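Local coordinates for protein transcription factor SKN7 (Chaetomium thermophilum, PDB 5D5W) that binds heat-shock-element DNA through its HSF-type domain and probably controls transcription in response to osmotic and oxidative stress, at residues Lys10-Pro15 with Ser19-Ser24; Ser54-Leu59 with Trp83-Pro88. One frame throughout, in Å; residues are numbered along the deposited sequence.

Interaction 1: residues Lys10-Pro15 with Ser19-Ser24; sequences KMLEDP and SVVRWS
Leu12 lies over one face of the Trp23 indole, its CB 3.7 Å from Trp23 NE1 and 4.1 Å from the centroid of the five-membered ring, a CH-pi contact 29° off the ring normal. Its two methyls part from there. CD1 reaches over the rim of the same face, 4.1 Å from Trp23 CZ2, whereas CD2 drops onto the strand, 3.5 Å from Val21 CG1 and equally close to Arg22 C. Val21 holds CG1 anti to its own backbone N (chi1 -180°), which puts that methyl against both Leu12 CD2 and Met11 CE, with Val21 CG1 3.6 Å from Met11 CE. The Met11 chain is extended until its bend at chi3 (69°) swings CE to Val21. No direct hydrogen bond joins 10-15 to 19-24; a water instead donates to Asp14 O (2.7 Å) and to Val21 O, linking the loop at Asp14 to the strand. Phe38 of helix 35-46 meets both Met11 and Val21, and Phe90 touches both Leu12 and Trp23. The C-terminal part of helix 3-12 is thereby packed on strand 21-23, the outermost strand of the antiparallel sheet within this chain, in the helix-on-sheet core of the HSF-type winged helix-turn-helix domain.

Interaction 2: residues Ser54-Leu59 with Trp83-Pro88; sequences SFVRQL and WEFKHP. With nucleotides of chain A; nucleotides of chain C.
Ser54 OG donates a hydrogen bond of 2.6 Å to phosphate oxygen OP2 of DT4 of chain C, tying the recognition helix of this winged helix-turn-helix domain to the DNA backbone. One turn on, Arg57 reads a guanine through two donors: its NE bonds O6 of DG8 of chain A at 2.8 Å and its NH2 bonds N7 of the same base at 2.9 Å, both moderately bent, with N-H...acceptor angles of 141°. This bidentate pairing fixes the rotation of the guanidinium, one face of which lies against the neighbouring adenine, with C8 of DA7 of chain A 3.4 Å above the centre of the group. The chain gets there by leaving the helix with CG anti to the backbone N (chi1 -177°) and bending at chi2 (81°); on the way its CB passes 3.8 Å from methyl C7 of DT4 of chain C. The protein-facing side of helix 52-61 is apolar and packs on strand 82-86. Val56 CG2 touches two aromatic residues, 4.1 Å from both Trp83 CZ3 and Phe85 CZ. Leu59 CD1 stands almost squarely over the Phe85 ring, a CH-pi contact 3.7 Å from its centroid.

Interaction 1 comes first along the chain and closes before interaction 2 opens; their centres are about 14 Å apart, on opposite sides of the chain's centre. The antiparallel sheet connects them: strand 21-23 of interaction 1 is the outermost strand on its side within this chain, and strand 82-86 of interaction 2 lies two places in, with 30-33 between. They touch where Ser24 CB lies 3.8 Å from Glu84 OE2. Helix 3-12 also bridges them, since Leu8 and Phe4 from its earlier turns pack on Leu59. One compact DNA-binding domain thus rests helix 3-12 and the DNA-reading helix 52-61 on a common sheet, the nearest atom of interaction 1 lying about 11 Å from the nucleic acid.

Interaction 1: residues Lys10-Pro15 with Ser19-Ser24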
loop_
_atom_site.group_PDB
_atom_site.type_symbol
_atom_site.label_atom_id
_atom_site.label_comp_id
_atom_site.label_asym_id
_atom_site.label_seq_id
_atom_site.Cartn_x
_atom_site.Cartn_y
_atom_site.Cartn_z
ATOM N N LYS B 10 -11.707 -8.262 16.620
ATOM C CA LYS B 10 -10.816 -8.969 17.551
ATOM C C LYS B 10 -9.396 -8.403 17.520
ATOM O O LYS B 10 -8.709 -8.352 18.543
ATOM C CB LYS B 10 -10.794 -10.472 17.231
ATOM C CG LYS B 10 -10.328 -11.346 18.390
ATOM C CD LYS B 10 -10.842 -12.781 18.301
ATOM C CE LYS B 10 -10.051 -13.624 17.309
ATOM N NZ LYS B 10 -10.446 -15.067 17.350
ATOM N N MET B 11 -8.976 -7.975 16.337
ATOM C CA MET B 11 -7.701 -7.293 16.139
ATOM C C MET B 11 -7.668 -6.018 16.983
ATOM O O MET B 11 -6.662 -5.684 17.607
ATOM C CB MET B 11 -7.561 -6.934 14.653
ATOM C CG MET B 11 -6.155 -6.810 14.104
ATOM S SD MET B 11 -6.249 -6.353 12.361
ATOM C CE MET B 11 -6.877 -4.687 12.514
ATOM N N LEU B 12 -8.797 -5.314 16.996
ATOM C CA LEU B 12 -8.930 -4.067 17.728
ATOM C C LEU B 12 -9.197 -4.300 19.217
ATOM O O LEU B 12 -9.111 -3.369 20.015
ATOM C CB LEU B 12 -10.060 -3.230 17.115
ATOM C CG LEU B 12 -9.775 -2.611 15.741
ATOM C CD1 LEU B 12 -11.055 -2.289 14.988
ATOM C CD2 LEU B 12 -8.931 -1.362 15.899
ATOM N N GLU B 13 -9.506 -5.540 19.587
ATOM C CA GLU B 13 -9.809 -5.900 20.973
ATOM C C GLU B 13 -8.518 -6.154 21.766
ATOM O O GLU B 13 -8.566 -6.450 22.962
ATOM C CB GLU B 13 -10.712 -7.152 20.991
ATOM C CG GLU B 13 -11.702 -7.247 22.147
ATOM C CD GLU B 13 -12.814 -8.274 21.908
ATOM O OE1 GLU B 13 -13.954 -8.046 22.375
ATOM O OE2 GLU B 13 -12.557 -9.310 21.257
ATOM N N ASP B 14 -7.370 -6.025 21.101
ATOM C CA ASP B 14 -6.079 -6.419 21.668
ATOM C C ASP B 14 -5.148 -5.222 21.917
ATOM O O ASP B 14 -4.731 -4.554 20.970
ATOM C CB ASP B 14 -5.397 -7.411 20.729
ATOM C CG ASP B 14 -4.144 -8.008 21.324
ATOM O OD1 ASP B 14 -3.560 -7.392 22.245
ATOM O OD2 ASP B 14 -3.744 -9.098 20.864
ATOM N N PRO B 15 -4.801 -4.960 23.196
ATOM C CA PRO B 15 -3.938 -3.811 23.501
ATOM C C PRO B 15 -2.464 -3.974 23.102
ATOM O O PRO B 15 -1.729 -2.983 23.083
ATOM C CB PRO B 15 -4.077 -3.656 25.027
ATOM C CG PRO B 15 -5.298 -4.427 25.395
ATOM C CD PRO B 15 -5.321 -5.573 24.431
ATOM N N SER B 19 -0.566 0.655 19.751
ATOM C CA SER B 19 0.256 1.713 19.152
ATOM C C SER B 19 0.080 1.816 17.639
ATOM O O SER B 19 0.202 2.902 17.070
ATOM C CB SER B 19 1.732 1.468 19.477
ATOM O OG SER B 19 2.129 0.171 19.054
ATOM N N VAL B 20 -0.216 0.682 17.005
ATOM C CA VAL B 20 -0.277 0.586 15.546
ATOM C C VAL B 20 -1.685 0.368 14.964
ATOM O O VAL B 20 -1.933 0.741 13.819
ATOM C CB VAL B 20 0.680 -0.511 15.027
ATOM C CG1 VAL B 20 2.066 -0.328 15.644
ATOM C CG2 VAL B 20 0.143 -1.904 15.323
ATOM N N VAL B 21 -2.588 -0.248 15.723
ATOM C CA VAL B 21 -4.001 -0.339 15.340
ATOM C C VAL B 21 -4.878 -0.192 16.584
ATOM O O VAL B 21 -4.709 -0.949 17.550
ATOM C CB VAL B 21 -4.340 -1.690 14.669
ATOM C CG1 VAL B 21 -5.814 -1.755 14.277
ATOM C CG2 VAL B 21 -3.479 -1.912 13.448
ATOM N N ARG B 22 -5.815 0.761 16.555
ATOM C CA ARG B 22 -6.729 0.979 17.684
ATOM C C ARG B 22 -8.027 1.673 17.283
ATOM O O ARG B 22 -8.135 2.220 16.193
ATOM C CB ARG B 22 -6.033 1.807 18.773
ATOM C CG ARG B 22 -5.654 3.225 18.357
ATOM C CD ARG B 22 -5.093 4.007 19.538
ATOM N NE ARG B 22 -4.742 5.390 19.211
ATOM C CZ ARG B 22 -3.647 5.770 18.548
ATOM N NH1 ARG B 22 -2.765 4.875 18.096
ATOM N NH2 ARG B 22 -3.438 7.064 18.322
ATOM N N TRP B 23 -9.003 1.652 18.188
ATOM C CA TRP B 23 -10.235 2.425 18.033
ATOM C C TRP B 23 -9.935 3.912 18.144
ATOM O O TRP B 23 -9.060 4.332 18.906
ATOM C CB TRP B 23 -11.266 2.073 19.116
ATOM C CG TRP B 23 -11.840 0.688 19.046
ATOM C CD1 TRP B 23 -11.511 -0.374 19.836
ATOM C CD2 TRP B 23 -12.860 0.223 18.153
ATOM N NE1 TRP B 23 -12.250 -1.481 19.479
ATOM C CE2 TRP B 23 -13.087 -1.140 18.451
ATOM C CE3 TRP B 23 -13.598 0.821 17.127
ATOM C CZ2 TRP B 23 -14.018 -1.910 17.762
ATOM C CZ3 TRP B 23 -14.533 0.054 16.443
ATOM C CH2 TRP B 23 -14.734 -1.295 16.768
ATOM N N SER B 24 -10.680 4.707 17.390
ATOM C CA SER B 24 -10.642 6.150 17.540
ATOM C C SER B 24 -11.231 6.490 18.896
ATOM O O SER B 24 -12.163 5.833 19.351
ATOM C CB SER B 24 -11.459 6.834 16.443
ATOM O OG SER B 24 -12.841 6.812 16.750
HETATM O O HOH W 1 -5.721 -2.269 19.814
#

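Interaction 2: residues Ser54-Leu59 with Trp83-Pro88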
loop_
_atom_site.group_PDB
_atom_site.type_symbol
_atom_site.label_atom_id
_atom_site.label_comp_id
_atom_site.label_asym_id
_atom_site.label_seq_id
_atom_site.Cartn_x
_atom_site.Cartn_y
_atom_site.Cartn_z
ATOM N N SER B 54 -4.890 -5.113 0.002
ATOM C CA SER B 54 -5.912 -6.154 0.137
ATOM C C SER B 54 -6.747 -5.979 1.404
ATOM O O SER B 54 -7.937 -6.322 1.429
ATOM C CB SER B 54 -5.260 -7.529 0.114
ATOM O OG SER B 54 -4.546 -7.703 -1.094
ATOM N N PHE B 55 -6.130 -5.442 2.455
ATOM C CA PHE B 55 -6.863 -5.083 3.668
ATOM C C PHE B 55 -7.813 -3.945 3.369
ATOM O O PHE B 55 -8.960 -3.957 3.782
ATOM C CB PHE B 55 -5.887 -4.656 4.766
ATOM C CG PHE B 55 -6.551 -4.240 6.051
ATOM C CD1 PHE B 55 -7.217 -5.162 6.827
ATOM C CD2 PHE B 55 -6.495 -2.928 6.476
ATOM C CE1 PHE B 55 -7.827 -4.789 8.010
ATOM C CE2 PHE B 55 -7.092 -2.543 7.662
ATOM C CZ PHE B 55 -7.763 -3.481 8.430
ATOM N N VAL B 56 -7.317 -2.945 2.652
ATOM C CA VAL B 56 -8.139 -1.819 2.258
ATOM C C VAL B 56 -9.318 -2.275 1.394
ATOM O O VAL B 56 -10.446 -1.843 1.613
ATOM C CB VAL B 56 -7.304 -0.762 1.516
ATOM C CG1 VAL B 56 -8.202 0.262 0.825
ATOM C CG2 VAL B 56 -6.360 -0.069 2.488
ATOM N N ARG B 57 -9.058 -3.147 0.424
ATOM C CA ARG B 57 -10.107 -3.633 -0.472
ATOM C C ARG B 57 -11.245 -4.278 0.293
ATOM O O ARG B 57 -12.399 -4.010 0.013
ATOM C CB ARG B 57 -9.558 -4.648 -1.466
ATOM C CG ARG B 57 -10.587 -5.148 -2.480
ATOM C CD ARG B 57 -10.775 -4.176 -3.633
ATOM N NE ARG B 57 -11.950 -4.486 -4.453
ATOM C CZ ARG B 57 -13.208 -4.181 -4.127
ATOM N NH1 ARG B 57 -13.490 -3.560 -2.989
ATOM N NH2 ARG B 57 -14.204 -4.503 -4.947
ATOM N N GLN B 58 -10.916 -5.138 1.249
ATOM C CA GLN B 58 -11.933 -5.784 2.079
ATOM C C GLN B 58 -12.769 -4.772 2.851
ATOM O O GLN B 58 -13.960 -4.962 3.054
ATOM C CB GLN B 58 -11.279 -6.748 3.081
ATOM C CG GLN B 58 -10.925 -8.122 2.522
ATOM C CD GLN B 58 -12.150 -9.001 2.319
ATOM O OE1 GLN B 58 -12.931 -8.797 1.383
ATOM N NE2 GLN B 58 -12.326 -9.980 3.195
ATOM N N LEU B 59 -12.135 -3.708 3.312
ATOM C CA LEU B 59 -12.848 -2.692 4.050
ATOM C C LEU B 59 -13.861 -2.013 3.129
ATOM O O LEU B 59 -15.003 -1.847 3.514
ATOM C CB LEU B 59 -11.867 -1.687 4.682
ATOM C CG LEU B 59 -10.989 -2.205 5.843
ATOM C CD1 LEU B 59 -9.793 -1.299 6.074
ATOM C CD2 LEU B 59 -11.766 -2.356 7.143
ATOM N N TRP B 83 -4.238 5.705 8.771
ATOM C CA TRP B 83 -5.399 5.463 7.938
ATOM C C TRP B 83 -6.569 5.232 8.866
ATOM O O TRP B 83 -6.487 4.379 9.743
ATOM C CB TRP B 83 -5.172 4.212 7.091
ATOM C CG TRP B 83 -4.141 4.388 6.040
ATOM C CD1 TRP B 83 -2.827 4.700 6.221
ATOM C CD2 TRP B 83 -4.334 4.260 4.633
ATOM N NE1 TRP B 83 -2.191 4.785 5.008
ATOM C CE2 TRP B 83 -3.094 4.509 4.017
ATOM C CE3 TRP B 83 -5.441 3.960 3.829
ATOM C CZ2 TRP B 83 -2.928 4.463 2.631
ATOM C CZ3 TRP B 83 -5.278 3.915 2.460
ATOM C CH2 TRP B 83 -4.033 4.168 1.872
ATOM N N GLU B 84 -7.651 5.981 8.681
ATOM C CA GLU B 84 -8.832 5.826 9.518
ATOM C C GLU B 84 -10.018 5.374 8.685
ATOM O O GLU B 84 -10.295 5.976 7.650
ATOM C CB GLU B 84 -9.165 7.143 10.204
ATOM C CG GLU B 84 -10.230 6.998 11.277
ATOM C CD GLU B 84 -10.553 8.301 11.967
ATOM O OE1 GLU B 84 -10.000 9.346 11.574
ATOM O OE2 GLU B 84 -11.375 8.278 12.906
ATOM N N PHE B 85 -10.713 4.328 9.142
ATOM C CA PHE B 85 -11.893 3.808 8.443
ATOM C C PHE B 85 -13.116 3.758 9.329
ATOM O O PHE B 85 -13.007 3.600 10.546
ATOM C CB PHE B 85 -11.631 2.414 7.901
ATOM C CG PHE B 85 -10.583 2.382 6.844
ATOM C CD1 PHE B 85 -9.244 2.273 7.191
ATOM C CD2 PHE B 85 -10.932 2.482 5.510
ATOM C CE1 PHE B 85 -8.268 2.258 6.223
ATOM C CE2 PHE B 85 -9.959 2.466 4.532
ATOM C CZ PHE B 85 -8.624 2.357 4.893
ATOM N N LYS B 86 -14.282 3.868 8.698
ATOM C CA LYS B 86 -15.542 3.993 9.420
ATOM C C LYS B 86 -16.690 3.237 8.754
ATOM O O LYS B 86 -16.930 3.351 7.552
ATOM C CB LYS B 86 -15.910 5.466 9.550
ATOM C CG LYS B 86 -16.875 5.780 10.682
ATOM C CD LYS B 86 -17.124 7.283 10.765
ATOM C CE LYS B 86 -17.275 7.784 12.197
ATOM N NZ LYS B 86 -16.783 9.185 12.351
ATOM N N HIS B 87 -17.368 2.438 9.561
ATOM C CA HIS B 87 -18.659 1.878 9.225
ATOM C C HIS B 87 -19.602 2.346 10.337
ATOM O O HIS B 87 -19.224 2.323 11.513
ATOM C CB HIS B 87 -18.574 0.361 9.184
ATOM C CG HIS B 87 -19.679 -0.296 8.421
ATOM N ND1 HIS B 87 -20.999 -0.216 8.801
ATOM C CD2 HIS B 87 -19.654 -1.073 7.315
ATOM C CE1 HIS B 87 -21.744 -0.903 7.958
ATOM N NE2 HIS B 87 -20.949 -1.438 7.048
ATOM N N PRO B 88 -20.817 2.805 9.975
ATOM C CA PRO B 88 -21.776 3.283 10.980
ATOM C C PRO B 88 -22.130 2.263 12.070
ATOM O O PRO B 88 -22.426 2.651 13.199
ATOM C CB PRO B 88 -23.022 3.605 10.148
ATOM C CG PRO B 88 -22.507 3.894 8.782
ATOM C CD PRO B 88 -21.319 3.002 8.599
ATOM P P DA A 7 -17.356 1.122 -3.207
ATOM O OP1 DA A 7 -18.826 1.329 -3.129
ATOM O OP2 DA A 7 -16.675 0.335 -2.146
ATOM O "O5'" DA A 7 -17.006 0.483 -4.622
ATOM C "C5'" DA A 7 -17.171 1.270 -5.819
ATOM C "C4'" DA A 7 -16.775 0.475 -7.040
ATOM O "O4'" DA A 7 -15.332 0.410 -7.124
ATOM C "C3'" DA A 7 -17.255 -0.973 -7.044
ATOM O "O3'" DA A 7 -17.596 -1.313 -8.391
ATOM C "C2'" DA A 7 -16.034 -1.732 -6.562
ATOM C "C1'" DA A 7 -14.934 -0.945 -7.237
ATOM N N9 DA A 7 -13.598 -1.080 -6.655
ATOM C C8 DA A 7 -13.225 -0.997 -5.336
ATOM N N7 DA A 7 -11.940 -1.174 -5.137
ATOM C C5 DA A 7 -11.432 -1.388 -6.411
ATOM C C6 DA A 7 -10.133 -1.647 -6.881
ATOM N N6 DA A 7 -9.061 -1.726 -6.089
ATOM N N1 DA A 7 -9.966 -1.806 -8.211
ATOM C C2 DA A 7 -11.041 -1.719 -9.007
ATOM N N3 DA A 7 -12.313 -1.498 -8.682
ATOM C C4 DA A 7 -12.443 -1.336 -7.355
ATOM P P DT C 4 -2.749 -11.089 -1.526
ATOM O OP1 DT C 4 -1.423 -11.725 -1.341
ATOM O OP2 DT C 4 -3.118 -9.873 -0.752
ATOM O "O5'" DT C 4 -2.916 -10.764 -3.078
ATOM C "C5'" DT C 4 -2.854 -11.814 -4.061
ATOM C "C4'" DT C 4 -3.129 -11.253 -5.436
ATOM O "O4'" DT C 4 -4.539 -10.962 -5.596
ATOM C "C3'" DT C 4 -2.389 -9.950 -5.741
ATOM O "O3'" DT C 4 -1.709 -10.099 -6.987
ATOM C "C2'" DT C 4 -3.487 -8.902 -5.808
ATOM C "C1'" DT C 4 -4.680 -9.723 -6.260
ATOM N N1 DT C 4 -6.014 -9.178 -5.929
ATOM C C2 DT C 4 -7.000 -9.246 -6.888
ATOM O O2 DT C 4 -6.820 -9.719 -7.999
ATOM N N3 DT C 4 -8.208 -8.725 -6.502
ATOM C C4 DT C 4 -8.525 -8.172 -5.276
ATOM O O4 DT C 4 -9.664 -7.764 -5.066
ATOM C C5 DT C 4 -7.449 -8.139 -4.319
ATOM C C7 DT C 4 -7.696 -7.536 -2.975
ATOM C C6 DT C 4 -6.264 -8.640 -4.686
ATOM P P DG A 8 -18.464 -2.609 -8.706
ATOM O OP1 DG A 8 -19.761 -2.154 -9.252
ATOM O OP2 DG A 8 -18.436 -3.489 -7.504
ATOM O "O5'" DG A 8 -17.680 -3.276 -9.921
ATOM C "C5'" DG A 8 -17.299 -2.474 -11.054
ATOM C "C4'" DG A 8 -16.401 -3.255 -11.987
ATOM O "O4'" DG A 8 -15.056 -3.322 -11.454
ATOM C "C3'" DG A 8 -16.828 -4.699 -12.232
ATOM O "O3'" DG A 8 -16.625 -5.033 -13.612
ATOM C "C2'" DG A 8 -15.949 -5.489 -11.277
ATOM C "C1'" DG A 8 -14.669 -4.671 -11.241
ATOM N N9 DG A 8 -13.925 -4.719 -9.987
ATOM C C8 DG A 8 -14.415 -4.502 -8.721
ATOM N N7 DG A 8 -13.497 -4.569 -7.797
ATOM C C5 DG A 8 -12.326 -4.836 -8.493
ATOM C C6 DG A 8 -10.999 -5.018 -8.026
ATOM O O6 DG A 8 -10.578 -4.977 -6.861
ATOM N N1 DG A 8 -10.120 -5.280 -9.072
ATOM C C2 DG A 8 -10.470 -5.351 -10.399
ATOM N N2 DG A 8 -9.477 -5.605 -11.262
ATOM N N3 DG A 8 -11.702 -5.180 -10.846
ATOM C C4 DG A 8 -12.572 -4.931 -9.847
#